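PDB 6EIB: sensory box/GGDEF family protein from Vibrio cholerae serotype O1, which catalyses the condensation of two GTP molecules into the bacterial second messenger c-di-GMP and is involved in biofilm formation. Local coordinates for residues A[23-28]-A[124-129]; A[29-34]-A[83-88]; A[54-59]-A[108-113]; A[100-105]-A[117-122]. All coordinates share one frame; numbering follows the deposited sequence.

Interaction 1: residues A[23-28]-A[124-129]; sequences RAKRLR and SSLHHG. With EDO (1,2-ethanediol), chain O; SO4 (sulfate ion), chain E.
Ala-24 and Lys-25, on the last turn of helix 10-27, meet Leu-126 just beyond the end of strand 119-125, at one edge of the GGDEF domain. The helix stops here in a Schellman motif, with Arg-28 as the C-prime residue of positive phi. Leu-126 is the main apolar piece. Its CG lies anti to the backbone N (chi1 174°), which carries the branch toward the helix; methyl CD2 rests 3.8 Å from Ala-24 CB and also lies 4.1 Å from Lys-25 CG. The lysine chain passes Leu-126 at about a right angle, then bends twice near its end. This brings NZ to 4.1 Å from the other methyl, Leu-126 CD1, and within 3.6 Å of the carbonyl O of His-128. The ammonium's hydrogen bond, however, goes two residues further along the loop, to Asp-130 O, so the lysine ties the helix end to the turn that follows the strand. Leu-126 is backed on its strand side by Leu-31, and Ile-136 of helix 133-148 touches it as well. Two molecules, probably from the crystallisation liquor, sit beside the contact. An ethanediol gives a weak hydrogen bond to His-128 O. At the other end a sulfate, also held by Val-91 N and His-90 ND1, accepts a hydrogen bond through its O1 from Ser-125 OG at 2.7 Å.

Interaction 2: residues A[29-34]-A[83-88]; sequences QPLSCI and IIVLEN
Gln-29 lies against Asn-88 where strand 31-38 of the central GGDEF sheet begins and its antiparallel neighbour 81-87 ends. From its root, Gln-29 CB sits 3.4 Å from Asn-88 OD1, and CG follows close over the same oxygen at 3.6 Å. Beyond CG the chain is extended, which lays the amide carbon CD 4.0 Å from Asn-88 CG, the two amide planes stacked and 25° apart. At the tip OE1 faces Asn-88 CB and takes a weak hydrogen bond from a water that also donates to Glu-87 OE2; that carboxylate's stronger partner is Arg-23, in a salt bridge. Pro-30 adds its CD, 3.5 Å from Asn-88 OD1.

Further in, the backbone does the holding. Ser-32 pairs with Leu-86, and Ile-34 with Ile-84, as hydrogen-bonded pairs with two bonds each; Leu-86 N to Ser-32 O measures 2.8 Å. Between them Cys-33 and Val-85 form a non-hydrogen-bonded pair. Leu-31 CD1 reaches Val-85 CG1 at 3.7 Å, and Cys-33 SG touches Ile-83 CD1 at the same distance.

Strand 81-87 belongs to the hairpin of the GGEEF signature, and strand 31-38 leads to the magnesium ligands inferred by similarity, Asp-37 and Ile-38. The face with Leu-31, Cys-33, Ile-83 and Val-85 is covered by helices 10-27 and 133-148, while Ser-32, Ile-34 and Leu-86 pack under helix 91-107.

Interaction 3: residues A[54-59]-A[108-113]; sequences DEVLCF and HPFFEQ. With SO4 (sulfate ion), chain F.
Phe-59 and His-108 stack face to face, their ring centroids 3.8 Å apart and their planes 20° from parallel. The two side chains arrive from opposite directions, one off helix 50-67 and the other off the loop that follows helix 91-107. In Phe-59 CG lies anti to the backbone N (chi1 175°), which swings the ring out over the imidazole; Phe-59 CZ comes within 3.3 Å of His-108 CG. Phe-110 completes the aromatic cluster in an offset edge-to-face pair, turning its edge to the face of Phe-59 with the planes at 85°. Its CZ is 3.7 Å from Phe-59 CD2, and one of its own faces is covered by His-108 CD2.

One helical turn back, Val-56 fills the next layer. Its CG2 touches Phe-111 CZ at 3.6 Å, and its CA and CG2 both sit near Phe-110 CE1. Glu-55 comes to the edge of Phe-111, with OE1 3.7 Å from CE1. Phe-111 is itself held by Phe-110 CB over one face and by the ring of Phe-48. Further out, Phe-105 of helix 91-107 touches both Val-56 and Phe-59, so the loop closes over the joint between two helices of the GGDEF domain.

At the edge of its ring, His-108 ND1 donates a hydrogen bond of 3.1 Å to O3 of a sulfate, probably from the crystallisation liquor, that Arg-104 also grips, and a weaker one to its O1. ND1 therefore carries a proton, and the nearby anion and Arg-104 may affect the ionisation of the imidazole.

Interaction 4: residues A[100-105]-A[117-122]; sequences QIRQRF and IYLCAG. With ACT (acetate ion), chain P; SO4 (sulfate ion), chain F.
Helix 100-105 runs antiparallel to strand 119-122 (179° between their directions) with the axes 8.4 Å apart, and Phe-105 and Leu-119 fill the space between. This is the return half of a beta-alpha-beta crossover in the GGDEF domain: helix 91-107 links strand 81-87 to the parallel strand 119-125, passing over strand 31-38 between them. Leu-119 places CG between its backbone N and carbonyl carbon (chi1 62°), and its two methyls part over the helix. CD1 packs on the backbone of Arg-102, 3.8 Å from its CA, while CD2 meets Phe-105 CD2 at 3.7 Å and approaches Ile-101 CG2. The Phe-105 ring slants past Ile-117, CE2 lying 3.6 Å from Ile-117 CG2, and has Tyr-118 O at its edge. Val-56 of helix 50-67 touches both Phe-105 and Ile-117, and Ile-117 leans on Ile-38, a magnesium site by similarity.

Arg-102 turns outward, paired through NE with Glu-99 in a salt bridge; its NH2 and Gln-103 NE2 both donate to OXT of an acetate, probably from the crystallisation liquor. Helix and strand are also joined by a water that donates to Arg-102 O at 2.8 Å and accepts from Leu-119 N at 3.1 Å.

Interactions 2 and 4 make up the buried centre, whereas interaction 1 is a surface contact and interaction 3 is partly buried at the far end, about 36 Å from interaction 1 between centres. Strand 119-125 serves both 1 and 4, and its neighbour 31-38 serves 2. Interactions 1 and 2 join directly, Leu-126 N probably bonding to Leu-31 O. Interactions 2 and 4 meet through aliphatic packing, as where Ile-84 CD1 faces Ile-101 CD1; 3 and 4 merge around Val-56, Phe-105, Phe-110 and Ile-117 and share a sulfate. Strand pairing dominates interaction 2, aliphatic and aromatic packing interaction 4, ring stacking interaction 3, and one leucine against an alanine and a lysine interaction 1.

Interaction 1: residues A[23-28]-A[124-129]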
# COMPACT_ATOMS: atom_id res chain seq x y z
N ARG A 23 -6.08 9.98 -16.87
CA ARG A 23 -7.53 10.15 -16.66
C ARG A 23 -7.74 11.22 -15.55
O ARG A 23 -8.54 12.15 -15.69
CB ARG A 23 -8.12 8.77 -16.31
CG ARG A 23 -9.60 8.56 -16.45
CD ARG A 23 -9.90 7.07 -16.72
NE ARG A 23 -9.36 6.20 -15.68
CZ ARG A 23 -8.64 5.10 -15.90
NH1 ARG A 23 -8.37 4.70 -17.14
NH2 ARG A 23 -8.19 4.39 -14.87
N ALA A 24 -6.96 11.13 -14.47
CA ALA A 24 -7.05 12.06 -13.35
C ALA A 24 -6.79 13.51 -13.73
O ALA A 24 -7.51 14.41 -13.28
CB ALA A 24 -6.05 11.64 -12.25
N LYS A 25 -5.76 13.74 -14.54
CA LYS A 25 -5.47 15.09 -15.04
C LYS A 25 -6.56 15.55 -16.02
O LYS A 25 -7.01 16.70 -15.95
CB LYS A 25 -4.10 15.12 -15.73
CG LYS A 25 -2.89 15.25 -14.79
CD LYS A 25 -1.58 15.14 -15.57
CE LYS A 25 -0.62 16.32 -15.33
NZ LYS A 25 -0.29 16.46 -13.91
N ARG A 26 -7.02 14.64 -16.87
CA ARG A 26 -8.00 14.98 -17.91
C ARG A 26 -9.35 15.35 -17.27
O ARG A 26 -9.97 16.35 -17.63
CB ARG A 26 -8.18 13.79 -18.87
CG ARG A 26 -9.31 13.93 -19.90
CD ARG A 26 -9.25 12.77 -20.92
NE ARG A 26 -9.54 11.47 -20.28
CZ ARG A 26 -10.77 10.97 -20.15
NH1 ARG A 26 -11.82 11.62 -20.65
NH2 ARG A 26 -10.97 9.80 -19.54
N LEU A 27 -9.82 14.52 -16.34
CA LEU A 27 -11.06 14.78 -15.61
C LEU A 27 -10.90 15.70 -14.39
O LEU A 27 -11.89 16.08 -13.77
CB LEU A 27 -11.65 13.44 -15.18
CG LEU A 27 -11.86 12.48 -16.37
CD1 LEU A 27 -12.31 11.09 -15.95
CD2 LEU A 27 -12.92 13.09 -17.33
N ARG A 28 -9.67 16.09 -14.06
CA ARG A 28 -9.40 16.88 -12.86
C ARG A 28 -9.95 16.22 -11.59
O ARG A 28 -10.66 16.86 -10.83
CB ARG A 28 -9.97 18.29 -13.04
CG ARG A 28 -9.25 19.06 -14.14
CD ARG A 28 -9.87 20.42 -14.54
NE ARG A 28 -11.22 20.35 -15.07
CZ ARG A 28 -12.21 21.17 -14.75
NH1 ARG A 28 -12.02 22.15 -13.86
NH2 ARG A 28 -13.41 21.03 -15.31
N SER A 124 0.50 9.52 -0.68
CA SER A 124 0.55 10.79 -1.35
C SER A 124 -0.54 10.78 -2.39
O SER A 124 -1.35 9.85 -2.46
CB SER A 124 1.92 11.05 -2.00
OG SER A 124 2.06 12.44 -2.37
N SER A 125 -0.53 11.82 -3.21
CA SER A 125 -1.51 11.89 -4.29
C SER A 125 -1.00 12.76 -5.43
O SER A 125 -0.02 13.48 -5.29
CB SER A 125 -2.83 12.42 -3.76
OG SER A 125 -2.70 13.77 -3.38
N LEU A 126 -1.72 12.74 -6.56
CA LEU A 126 -1.34 13.54 -7.72
C LEU A 126 -1.24 15.02 -7.34
O LEU A 126 -2.14 15.54 -6.66
CB LEU A 126 -2.38 13.37 -8.84
CG LEU A 126 -2.29 14.22 -10.12
CD1 LEU A 126 -1.13 13.80 -10.94
CD2 LEU A 126 -3.60 14.16 -10.91
N HIS A 127 -0.13 15.67 -7.71
CA HIS A 127 0.03 17.13 -7.55
C HIS A 127 0.05 17.79 -8.95
O HIS A 127 0.35 17.14 -9.95
CB HIS A 127 1.33 17.49 -6.79
CG HIS A 127 1.34 17.07 -5.35
ND1 HIS A 127 2.38 17.40 -4.50
CD2 HIS A 127 0.47 16.34 -4.61
CE1 HIS A 127 2.13 16.92 -3.29
NE2 HIS A 127 0.98 16.26 -3.34
N HIS A 128 -0.22 19.09 -9.03
CA HIS A 128 -0.25 19.75 -10.34
C HIS A 128 1.03 19.67 -11.20
O HIS A 128 0.96 19.47 -12.41
CB HIS A 128 -0.69 21.19 -10.14
CG HIS A 128 -2.13 21.30 -9.74
ND1 HIS A 128 -3.15 20.85 -10.55
CD2 HIS A 128 -2.72 21.72 -8.59
CE1 HIS A 128 -4.31 21.02 -9.93
NE2 HIS A 128 -4.07 21.55 -8.74
N GLY A 129 2.19 19.78 -10.60
CA GLY A 129 3.41 19.73 -11.40
C GLY A 129 3.82 18.34 -11.87
O GLY A 129 4.84 18.21 -12.55
C1 EDO O . -2.25 22.03 -13.37
O1 EDO O . -1.91 23.14 -12.53
C2 EDO O . -0.98 21.26 -13.70
O2 EDO O . -1.29 19.92 -14.06
S SO4 E . -5.97 15.86 -3.14
O1 SO4 E . -5.14 14.83 -3.76
O2 SO4 E . -6.72 15.27 -2.04
O3 SO4 E . -5.14 16.95 -2.65
O4 SO4 E . -6.95 16.35 -4.13

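Interaction 2: residues A[29-34]-A[83-88]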
# COMPACT_ATOMS: atom_id res chain seq x y z
N GLN A 29 -9.61 14.96 -11.37
CA GLN A 29 -10.01 14.25 -10.17
C GLN A 29 -8.78 14.00 -9.30
O GLN A 29 -7.66 13.80 -9.84
CB GLN A 29 -10.68 12.92 -10.54
CG GLN A 29 -11.99 13.05 -11.36
CD GLN A 29 -12.49 11.69 -11.85
OE1 GLN A 29 -11.77 10.69 -11.77
NE2 GLN A 29 -13.71 11.66 -12.34
N PRO A 30 -8.98 13.90 -7.98
CA PRO A 30 -7.82 13.56 -7.14
C PRO A 30 -7.43 12.10 -7.35
O PRO A 30 -8.28 11.27 -7.66
CB PRO A 30 -8.31 13.82 -5.72
CG PRO A 30 -9.85 13.65 -5.80
CD PRO A 30 -10.21 14.16 -7.20
N LEU A 31 -6.15 11.78 -7.15
CA LEU A 31 -5.68 10.42 -7.37
C LEU A 31 -4.69 10.09 -6.27
O LEU A 31 -3.61 10.65 -6.28
CB LEU A 31 -4.96 10.29 -8.73
CG LEU A 31 -4.32 8.96 -9.10
CD1 LEU A 31 -5.34 7.85 -9.21
CD2 LEU A 31 -3.49 9.03 -10.39
N SER A 32 -4.99 9.11 -5.43
CA SER A 32 -4.12 8.84 -4.27
C SER A 32 -3.33 7.55 -4.40
O SER A 32 -3.70 6.62 -5.13
CB SER A 32 -4.94 8.80 -2.98
OG SER A 32 -5.42 10.09 -2.61
N CYS A 33 -2.21 7.49 -3.67
CA CYS A 33 -1.31 6.38 -3.81
C CYS A 33 -0.82 5.98 -2.43
O CYS A 33 -0.37 6.83 -1.68
CB CYS A 33 -0.13 6.81 -4.70
SG CYS A 33 1.07 5.54 -4.98
N ILE A 34 -0.96 4.70 -2.08
CA ILE A 34 -0.45 4.21 -0.77
C ILE A 34 0.62 3.19 -1.00
O ILE A 34 0.39 2.21 -1.72
CB ILE A 34 -1.54 3.52 0.08
CG1 ILE A 34 -2.75 4.43 0.30
CG2 ILE A 34 -0.93 3.09 1.45
CD1 ILE A 34 -4.06 3.66 0.77
N ILE A 83 1.50 -1.44 -3.42
CA ILE A 83 1.02 -0.14 -3.73
C ILE A 83 -0.49 -0.23 -3.95
O ILE A 83 -0.97 -1.19 -4.56
CB ILE A 83 1.77 0.39 -4.96
CG1 ILE A 83 1.37 1.80 -5.35
CG2 ILE A 83 1.47 -0.50 -6.13
CD1 ILE A 83 2.36 2.36 -6.45
N ILE A 84 -1.22 0.74 -3.43
CA ILE A 84 -2.65 0.86 -3.70
C ILE A 84 -2.91 2.20 -4.35
O ILE A 84 -2.51 3.25 -3.84
CB ILE A 84 -3.47 0.72 -2.42
CG1 ILE A 84 -3.15 -0.61 -1.75
CG2 ILE A 84 -5.00 0.79 -2.72
CD1 ILE A 84 -3.68 -0.69 -0.35
N VAL A 85 -3.61 2.15 -5.47
CA VAL A 85 -3.94 3.37 -6.19
C VAL A 85 -5.41 3.61 -6.12
O VAL A 85 -6.19 2.71 -6.47
CB VAL A 85 -3.49 3.28 -7.67
CG1 VAL A 85 -4.00 4.51 -8.48
CG2 VAL A 85 -1.96 3.13 -7.74
N LEU A 86 -5.81 4.80 -5.66
CA LEU A 86 -7.24 5.08 -5.45
C LEU A 86 -7.74 6.21 -6.36
O LEU A 86 -7.38 7.36 -6.16
CB LEU A 86 -7.53 5.44 -4.00
CG LEU A 86 -7.25 4.53 -2.79
CD1 LEU A 86 -7.40 5.31 -1.51
CD2 LEU A 86 -8.25 3.41 -2.72
N GLU A 87 -8.52 5.88 -7.38
CA GLU A 87 -9.07 6.93 -8.25
C GLU A 87 -10.11 7.81 -7.57
O GLU A 87 -10.85 7.35 -6.69
CB GLU A 87 -9.65 6.33 -9.53
CG GLU A 87 -8.62 5.72 -10.45
CD GLU A 87 -9.20 5.45 -11.84
OE1 GLU A 87 -9.55 4.28 -12.10
OE2 GLU A 87 -9.31 6.39 -12.67
N ASN A 88 -10.17 9.06 -7.99
CA ASN A 88 -11.14 10.01 -7.46
C ASN A 88 -11.19 9.97 -5.93
O ASN A 88 -12.27 9.91 -5.32
CB ASN A 88 -12.54 9.74 -8.06
CG ASN A 88 -13.41 10.97 -8.01
OD1 ASN A 88 -12.89 12.09 -8.03
ND2 ASN A 88 -14.74 10.78 -7.99
O HOH W 1 -12.01 7.48 -12.95
O HOH W 2 -8.73 10.13 -10.05

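Interaction 3: residues A[54-59]-A[108-113]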
# COMPACT_ATOMS: atom_id res chain seq x y z
N ASP A 54 3.70 -16.45 2.51
CA ASP A 54 2.70 -16.26 1.46
C ASP A 54 1.27 -16.09 1.99
O ASP A 54 0.48 -15.37 1.39
CB ASP A 54 2.77 -17.44 0.49
CG ASP A 54 3.91 -17.30 -0.50
OD1 ASP A 54 4.69 -16.33 -0.36
OD2 ASP A 54 4.06 -18.17 -1.38
N GLU A 55 0.94 -16.75 3.10
CA GLU A 55 -0.38 -16.59 3.71
C GLU A 55 -0.59 -15.19 4.20
O GLU A 55 -1.71 -14.65 4.13
CB GLU A 55 -0.59 -17.57 4.87
CG GLU A 55 -0.79 -19.01 4.45
CD GLU A 55 -0.93 -19.96 5.64
OE1 GLU A 55 -0.80 -19.50 6.81
OE2 GLU A 55 -1.18 -21.16 5.40
N VAL A 56 0.48 -14.62 4.76
CA VAL A 56 0.46 -13.24 5.24
C VAL A 56 0.18 -12.28 4.10
O VAL A 56 -0.66 -11.39 4.22
CB VAL A 56 1.80 -12.83 5.89
CG1 VAL A 56 1.72 -11.37 6.36
CG2 VAL A 56 2.16 -13.77 7.04
N LEU A 57 0.90 -12.47 2.99
CA LEU A 57 0.72 -11.65 1.80
C LEU A 57 -0.74 -11.77 1.33
O LEU A 57 -1.40 -10.79 1.01
CB LEU A 57 1.66 -12.09 0.69
CG LEU A 57 3.17 -11.97 0.92
CD1 LEU A 57 3.94 -12.67 -0.17
CD2 LEU A 57 3.56 -10.54 1.03
N CYS A 58 -1.25 -13.00 1.33
CA CYS A 58 -2.61 -13.23 0.89
C CYS A 58 -3.66 -12.56 1.76
O CYS A 58 -4.58 -11.94 1.24
CB CYS A 58 -2.89 -14.73 0.83
SG CYS A 58 -2.16 -15.47 -0.63
N PHE A 59 -3.49 -12.68 3.08
CA PHE A 59 -4.36 -12.00 4.03
C PHE A 59 -4.32 -10.48 3.83
O PHE A 59 -5.35 -9.82 3.94
CB PHE A 59 -3.96 -12.34 5.47
CG PHE A 59 -4.75 -11.58 6.49
CD1 PHE A 59 -6.00 -12.03 6.91
CD2 PHE A 59 -4.28 -10.37 7.00
CE1 PHE A 59 -6.75 -11.31 7.83
CE2 PHE A 59 -5.03 -9.64 7.92
CZ PHE A 59 -6.26 -10.11 8.33
N HIS A 108 -4.61 -8.68 13.56
CA HIS A 108 -4.91 -10.05 13.16
C HIS A 108 -3.85 -11.03 13.69
O HIS A 108 -2.66 -10.85 13.45
CB HIS A 108 -5.04 -10.16 11.65
CG HIS A 108 -5.38 -11.54 11.18
ND1 HIS A 108 -6.67 -12.03 11.18
CD2 HIS A 108 -4.61 -12.52 10.64
CE1 HIS A 108 -6.68 -13.26 10.71
NE2 HIS A 108 -5.43 -13.58 10.38
N PRO A 109 -4.28 -12.04 14.45
CA PRO A 109 -3.33 -13.05 14.94
C PRO A 109 -2.99 -14.05 13.84
O PRO A 109 -3.91 -14.44 13.09
CB PRO A 109 -4.11 -13.74 16.07
CG PRO A 109 -5.55 -13.61 15.63
CD PRO A 109 -5.66 -12.29 14.92
N PHE A 110 -1.72 -14.42 13.72
CA PHE A 110 -1.29 -15.29 12.63
C PHE A 110 -0.79 -16.62 13.16
O PHE A 110 0.01 -16.63 14.09
CB PHE A 110 -0.16 -14.65 11.82
CG PHE A 110 -0.61 -13.57 10.86
CD1 PHE A 110 -1.10 -13.91 9.61
CD2 PHE A 110 -0.53 -12.23 11.21
CE1 PHE A 110 -1.52 -12.96 8.73
CE2 PHE A 110 -0.96 -11.26 10.32
CZ PHE A 110 -1.44 -11.63 9.08
N PHE A 111 -1.19 -17.73 12.53
CA PHE A 111 -0.58 -19.02 12.80
C PHE A 111 -0.91 -19.55 14.21
O PHE A 111 -1.43 -18.82 15.05
CB PHE A 111 0.94 -18.96 12.65
CG PHE A 111 1.42 -18.16 11.46
CD1 PHE A 111 0.78 -18.26 10.23
CD2 PHE A 111 2.50 -17.29 11.59
CE1 PHE A 111 1.23 -17.51 9.12
CE2 PHE A 111 2.95 -16.54 10.49
CZ PHE A 111 2.30 -16.65 9.27
N GLU A 112 -0.67 -20.84 14.40
CA GLU A 112 -0.90 -21.48 15.70
C GLU A 112 -0.44 -20.66 16.90
O GLU A 112 -1.04 -20.75 17.98
CB GLU A 112 -0.24 -22.87 15.72
CG GLU A 112 -0.65 -23.73 16.93
CD GLU A 112 0.17 -23.43 18.18
OE1 GLU A 112 -0.31 -23.75 19.29
OE2 GLU A 112 1.28 -22.86 18.05
N GLN A 113 0.63 -19.88 16.76
CA GLN A 113 1.06 -19.15 17.94
C GLN A 113 0.59 -17.71 18.02
O GLN A 113 1.10 -16.95 18.84
CB GLN A 113 2.59 -19.21 18.09
CG GLN A 113 3.40 -18.53 17.02
CD GLN A 113 4.87 -18.87 17.22
OE1 GLN A 113 5.34 -19.89 16.71
NE2 GLN A 113 5.59 -18.05 18.00
S SO4 F . -9.88 -10.32 10.94
O1 SO4 F . -9.63 -11.72 10.59
O2 SO4 F . -11.02 -10.21 11.84
O3 SO4 F . -8.76 -9.73 11.67
O4 SO4 F . -10.14 -9.62 9.68

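Interaction 4: residues A[100-105]-A[117-122]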
# COMPACT_ATOMS: atom_id res chain seq x y z
N GLN A 100 -6.38 2.31 8.71
CA GLN A 100 -7.27 1.19 9.00
C GLN A 100 -6.61 -0.13 8.58
O GLN A 100 -6.71 -1.14 9.28
CB GLN A 100 -8.62 1.36 8.29
CG GLN A 100 -9.48 2.48 8.85
CD GLN A 100 -10.84 2.55 8.18
OE1 GLN A 100 -10.97 2.26 7.00
NE2 GLN A 100 -11.87 2.92 8.95
N ILE A 101 -5.98 -0.14 7.40
CA ILE A 101 -5.27 -1.33 6.97
C ILE A 101 -4.13 -1.66 7.97
O ILE A 101 -3.96 -2.83 8.33
CB ILE A 101 -4.68 -1.14 5.55
CG1 ILE A 101 -5.80 -1.03 4.52
CG2 ILE A 101 -3.70 -2.29 5.15
CD1 ILE A 101 -5.35 -0.34 3.26
N ARG A 102 -3.36 -0.65 8.37
CA ARG A 102 -2.24 -0.83 9.32
C ARG A 102 -2.76 -1.47 10.61
O ARG A 102 -2.17 -2.43 11.13
CB ARG A 102 -1.55 0.50 9.64
CG ARG A 102 -0.39 0.38 10.61
CD ARG A 102 0.10 1.71 11.18
NE ARG A 102 -0.94 2.50 11.82
CZ ARG A 102 -1.51 2.21 12.98
NH1 ARG A 102 -1.16 1.12 13.65
NH2 ARG A 102 -2.44 3.01 13.47
N GLN A 103 -3.85 -0.91 11.12
CA GLN A 103 -4.43 -1.35 12.39
C GLN A 103 -5.00 -2.74 12.33
O GLN A 103 -4.78 -3.53 13.24
CB GLN A 103 -5.51 -0.40 12.85
CG GLN A 103 -4.99 0.85 13.51
CD GLN A 103 -6.05 1.93 13.57
OE1 GLN A 103 -7.00 1.92 12.78
NE2 GLN A 103 -5.94 2.82 14.56
N ARG A 104 -5.78 -3.04 11.29
CA ARG A 104 -6.38 -4.37 11.21
C ARG A 104 -5.35 -5.45 10.94
O ARG A 104 -5.50 -6.60 11.37
CB ARG A 104 -7.51 -4.39 10.18
CG ARG A 104 -8.76 -3.70 10.71
CD ARG A 104 -10.00 -4.07 9.93
NE ARG A 104 -10.18 -5.52 9.84
CZ ARG A 104 -10.94 -6.09 8.91
NH1 ARG A 104 -11.57 -5.32 8.03
NH2 ARG A 104 -11.05 -7.40 8.83
N PHE A 105 -4.27 -5.09 10.24
CA PHE A 105 -3.21 -6.04 10.04
C PHE A 105 -2.53 -6.35 11.38
O PHE A 105 -2.27 -7.51 11.70
CB PHE A 105 -2.22 -5.48 9.01
CG PHE A 105 -1.19 -6.47 8.54
CD1 PHE A 105 -1.54 -7.50 7.68
CD2 PHE A 105 0.13 -6.32 8.92
CE1 PHE A 105 -0.57 -8.39 7.21
CE2 PHE A 105 1.11 -7.21 8.47
CZ PHE A 105 0.76 -8.24 7.62
N ILE A 117 1.92 -9.38 13.24
CA ILE A 117 2.75 -8.82 12.18
C ILE A 117 2.28 -7.40 11.89
O ILE A 117 1.08 -7.12 11.97
CB ILE A 117 2.69 -9.71 10.91
CG1 ILE A 117 2.93 -11.17 11.28
CG2 ILE A 117 3.73 -9.28 9.84
CD1 ILE A 117 2.80 -12.12 10.09
N TYR A 118 3.21 -6.52 11.51
CA TYR A 118 2.92 -5.10 11.38
C TYR A 118 3.37 -4.59 9.99
O TYR A 118 4.15 -5.25 9.30
CB TYR A 118 3.63 -4.30 12.51
CG TYR A 118 3.31 -4.81 13.90
CD1 TYR A 118 2.20 -4.31 14.59
CD2 TYR A 118 4.06 -5.81 14.52
CE1 TYR A 118 1.87 -4.78 15.86
CE2 TYR A 118 3.70 -6.31 15.81
CZ TYR A 118 2.62 -5.77 16.45
OH TYR A 118 2.22 -6.19 17.71
N LEU A 119 2.89 -3.42 9.61
CA LEU A 119 3.28 -2.84 8.33
C LEU A 119 3.47 -1.35 8.52
O LEU A 119 3.05 -0.81 9.54
CB LEU A 119 2.22 -3.15 7.24
CG LEU A 119 0.78 -2.63 7.38
CD1 LEU A 119 0.65 -1.18 6.91
CD2 LEU A 119 -0.16 -3.53 6.58
N CYS A 120 4.14 -0.68 7.58
CA CYS A 120 4.18 0.78 7.58
C CYS A 120 3.58 1.22 6.26
O CYS A 120 3.56 0.43 5.33
CB CYS A 120 5.60 1.34 7.69
SG CYS A 120 6.30 1.08 9.36
N ALA A 121 3.15 2.47 6.18
CA ALA A 121 2.54 2.94 4.94
C ALA A 121 2.92 4.37 4.72
O ALA A 121 3.08 5.14 5.69
CB ALA A 121 0.97 2.79 5.00
N GLY A 122 3.11 4.74 3.46
CA GLY A 122 3.32 6.13 3.13
C GLY A 122 2.22 6.50 2.13
O GLY A 122 1.85 5.66 1.29
C ACT P . -3.20 1.85 17.02
O ACT P . -2.46 2.00 18.02
OXT ACT P . -3.19 2.79 16.19
CH3 ACT P . -4.05 0.63 16.83
S SO4 F . -9.88 -10.32 10.94
O1 SO4 F . -9.63 -11.72 10.59
O2 SO4 F . -11.02 -10.21 11.84
O3 SO4 F . -8.76 -9.73 11.67
O4 SO4 F . -10.14 -9.62 9.68
O HOH W 3 0.56 -2.63 11.52
O HOH W 4 -0.65 -9.29 13.35